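Local coordinates for iron-binding protein (Staphylococcus epidermidis, PDB 4M7O) that probably binds an iron-containing ligand outside the cell membrane as a solute-binding protein, presumably to hand it on for uptake, at residues K159-F164 with N246-T251. Residues are numbered along the deposited sequence; the frame is centred on the assembly and turned at random.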
ATOM      1  N   LYS A 159       2.664   2.278 -27.070  1.00 92.13           N
ATOM      2  CA  LYS A 159       3.189   0.944 -27.335  1.00 89.67           C
ATOM      3  C   LYS A 159       2.907   0.035 -26.140  1.00 79.44           C
ATOM      4  O   LYS A 159       3.184   0.396 -25.000  1.00 77.45           O
ATOM      5  CB  LYS A 159       4.689   0.998 -27.639  1.00 89.66           C
ATOM      6  N   LYS A 160       2.331  -1.132 -26.408  1.00 76.29           N
ATOM      7  CA  LYS A 160       2.060  -2.126 -25.373  1.00 73.82           C
ATOM      8  C   LYS A 160       3.322  -2.478 -24.583  1.00 70.05           C
ATOM      9  O   LYS A 160       4.197  -3.190 -25.075  1.00 78.35           O
ATOM     10  CB  LYS A 160       1.464  -3.386 -26.012  1.00 76.58           C
ATOM     11  CG  LYS A 160       1.513  -3.397 -27.543  1.00 81.87           C
ATOM     12  N   GLN A 161       3.416  -1.986 -23.353  1.00 55.89           N
ATOM     13  CA  GLN A 161       4.654  -2.115 -22.586  1.00 55.15           C
ATOM     14  C   GLN A 161       4.597  -3.128 -21.449  1.00 56.77           C
ATOM     15  O   GLN A 161       3.645  -3.128 -20.659  1.00 52.89           O
ATOM     16  CB  GLN A 161       5.073  -0.760 -22.025  1.00 53.92           C
ATOM     17  CG  GLN A 161       5.699   0.162 -23.055  1.00 61.20           C
ATOM     18  CD  GLN A 161       6.071   1.485 -22.453  1.00 63.09           C
ATOM     19  OE1 GLN A 161       7.199   1.958 -22.606  1.00 65.13           O
ATOM     20  NE2 GLN A 161       5.123   2.089 -21.740  1.00 62.72           N
ATOM     21  N   GLU A 162       5.633  -3.966 -21.362  1.00 50.67           N
ATOM     22  CA  GLU A 162       5.723  -4.997 -20.329  1.00 46.99           C
ATOM     23  C   GLU A 162       6.639  -4.593 -19.158  1.00 43.61           C
ATOM     24  O   GLU A 162       7.813  -4.250 -19.342  1.00 44.98           O
ATOM     25  CB  GLU A 162       6.148  -6.347 -20.933  1.00 49.58           C
ATOM     26  CG  GLU A 162       5.304  -6.773 -22.142  1.00 68.51           C
ATOM     27  CD  GLU A 162       5.076  -8.273 -22.218  1.00 83.44           C
ATOM     28  OE1 GLU A 162       4.189  -8.703 -22.985  1.00 89.34           O
ATOM     29  OE2 GLU A 162       5.779  -9.024 -21.510  1.00 92.04           O
ATOM     30  N   VAL A 163       6.088  -4.650 -17.954  1.00 41.00           N
ATOM     31  CA  VAL A 163       6.753  -4.113 -16.777  1.00 38.14           C
ATOM     32  C   VAL A 163       7.112  -5.224 -15.798  1.00 37.65           C
ATOM     33  O   VAL A 163       6.275  -6.070 -15.473  1.00 39.12           O
ATOM     34  CB  VAL A 163       5.843  -3.119 -16.061  1.00 37.08           C
ATOM     35  CG1 VAL A 163       6.526  -2.579 -14.809  1.00 35.47           C
ATOM     36  CG2 VAL A 163       5.433  -1.988 -17.013  1.00 43.14           C
ATOM     37  N   PHE A 164       8.360  -5.226 -15.343  1.00 35.29           N
ATOM     38  CA  PHE A 164       8.797  -6.157 -14.324  1.00 37.42           C
ATOM     39  C   PHE A 164       8.832  -5.419 -12.988  1.00 40.48           C
ATOM     40  O   PHE A 164       9.506  -4.389 -12.860  1.00 35.81           O
ATOM     41  CB  PHE A 164      10.178  -6.722 -14.664  1.00 41.03           C
ATOM     42  CG  PHE A 164      10.772  -7.560 -13.565  1.00 38.14           C
ATOM     43  CD1 PHE A 164      10.307  -8.843 -13.325  1.00 37.57           C
ATOM     44  CD2 PHE A 164      11.793  -7.076 -12.774  1.00 32.82           C
ATOM     45  CE1 PHE A 164      10.844  -9.616 -12.310  1.00 34.30           C
ATOM     46  CE2 PHE A 164      12.330  -7.861 -11.751  1.00 30.74           C
ATOM     47  CZ  PHE A 164      11.852  -9.117 -11.519  1.00 33.86           C
ATOM     48  N   ASN A 246      17.215   0.557 -23.027  1.00 53.85           N
ATOM     49  CA  ASN A 246      16.479   1.808 -23.176  1.00 56.01           C
ATOM     50  C   ASN A 246      16.479   2.650 -21.900  1.00 58.87           C
ATOM     51  O   ASN A 246      15.810   3.684 -21.838  1.00 61.35           O
ATOM     52  CB  ASN A 246      15.038   1.526 -23.615  1.00 55.03           C
ATOM     53  CG  ASN A 246      14.966   0.846 -24.970  1.00 52.53           C
ATOM     54  OD1 ASN A 246      15.797   1.089 -25.840  1.00 55.24           O
ATOM     55  ND2 ASN A 246      13.970  -0.014 -25.153  1.00 58.01           N
ATOM     56  N   THR A 247      17.231   2.205 -20.893  1.00 55.85           N
ATOM     57  CA  THR A 247      17.359   2.931 -19.630  1.00 60.27           C
ATOM     58  C   THR A 247      15.990   3.227 -19.021  1.00 53.07           C
ATOM     59  O   THR A 247      15.677   4.366 -18.691  1.00 47.85           O
ATOM     60  CB  THR A 247      18.167   4.233 -19.801  1.00 67.44           C
ATOM     61  OG1 THR A 247      19.269   3.986 -20.678  1.00 75.24           O
ATOM     62  CG2 THR A 247      18.705   4.709 -18.466  1.00 72.54           C
ATOM     63  N   ARG A 248      15.164   2.195 -18.910  1.00 41.87           N
ATOM     64  CA  ARG A 248      13.873   2.330 -18.257  1.00 42.91           C
ATOM     65  C   ARG A 248      13.969   1.554 -16.956  1.00 43.59           C
ATOM     66  O   ARG A 248      13.310   0.526 -16.776  1.00 44.59           O
ATOM     67  CB  ARG A 248      12.746   1.785 -19.137  1.00 45.20           C
ATOM     68  CG  ARG A 248      12.688   2.378 -20.549  1.00 45.15           C
ATOM     69  CD  ARG A 248      12.310   3.850 -20.558  1.00 50.30           C
ATOM     70  NE  ARG A 248      11.098   4.108 -19.783  1.00 55.31           N
ATOM     71  CZ  ARG A 248       9.858   3.873 -20.211  1.00 57.99           C
ATOM     72  NH1 ARG A 248       8.820   4.140 -19.426  1.00 55.34           N
ATOM     73  NH2 ARG A 248       9.650   3.364 -21.418  1.00 61.27           N
ATOM     74  N   ILE A 249      14.832   2.049 -16.073  1.00 41.67           N
ATOM     75  CA  ILE A 249      15.088   1.447 -14.768  1.00 41.06           C
ATOM     76  C   ILE A 249      14.654   2.448 -13.710  1.00 38.01           C
ATOM     77  O   ILE A 249      15.245   3.525 -13.603  1.00 42.20           O
ATOM     78  CB  ILE A 249      16.592   1.163 -14.608  1.00 40.82           C
ATOM     79  CG1 ILE A 249      17.070   0.192 -15.682  1.00 40.37           C
ATOM     80  CG2 ILE A 249      16.920   0.598 -13.242  1.00 41.33           C
ATOM     81  CD1 ILE A 249      18.565  -0.002 -15.661  1.00 39.61           C
ATOM     82  N   GLU A 250      13.614   2.123 -12.941  1.00 33.83           N
ATOM     83  CA  GLU A 250      13.060   3.084 -11.981  1.00 34.47           C
ATOM     84  C   GLU A 250      12.898   2.453 -10.604  1.00 36.09           C
ATOM     85  O   GLU A 250      12.907   1.231 -10.467  1.00 35.01           O
ATOM     86  CB  GLU A 250      11.699   3.610 -12.457  1.00 39.12           C
ATOM     87  CG  GLU A 250      11.642   4.032 -13.922  1.00 47.28           C
ATOM     88  CD  GLU A 250      12.293   5.382 -14.185  1.00 57.84           C
ATOM     89  OE1 GLU A 250      12.517   6.146 -13.221  1.00 56.97           O
ATOM     90  OE2 GLU A 250      12.580   5.683 -15.365  1.00 70.51           O
ATOM     91  N   THR A 251      12.754   3.293  -9.583  1.00 33.30           N
ATOM     92  CA  THR A 251      12.507   2.796  -8.238  1.00 39.38           C
ATOM     93  C   THR A 251      11.326   3.502  -7.641  1.00 39.01           C
ATOM     94  O   THR A 251      11.070   4.670  -7.928  1.00 40.36           O
ATOM     95  CB  THR A 251      13.678   3.039  -7.303  1.00 42.50           C
ATOM     96  OG1 THR A 251      13.846   4.449  -7.120  1.00 50.43           O
ATOM     97  CG2 THR A 251      14.934   2.453  -7.887  1.00 48.78           C
TER
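Gln161 and Arg248 both set CG opposite the carbonyl carbon and next to the backbone N, but beyond that point their chains part ways. Gln161 runs on extended, with chi2 at 179°, and carries its amide well out from its backbone. Arg248 instead folds at chi2 and chi3, turning its guanidinium back to present an edge to that amide. The side chains cross at roughly a right angle and join through one hydrogen bond, Arg248 NH2 to Gln161 OE1, 3.1 Å long with an N-H...O angle of 153°. The acceptor lies near the guanidinium plane, the donor somewhat off the carbonyl plane, and the two flat groups are 40° apart.

Both ends have a second hold on the same piece of chain: Gln161 NE2 and Arg248 NH1 each give a hydrogen bond to Ile275 O, and NH1 also reaches Asp274 O. Strand 216-219 runs between strands 162-168 and 249-251, parallel to each, and its Ile216 touches both side chains. This mixed sheet belongs to the C-terminal lobe of a two-lobed periplasmic binding protein fold, its lobes joined by the long helix 133-152; the contact lies at that lobe's surface. Arg248, through its backbone N, is part of the Schellman motif ending helix 242-245, with Thr247 as C-prime residue.

With both amide ends engaged, the flip of Gln161 is fixed: oxygen toward the arginine, nitrogen toward the main chain. The link is neutral-to-charged, and the carbonyl oxygens probably offset part of the guanidinium's positive charge while tying the end of helix 264-275 to both segments.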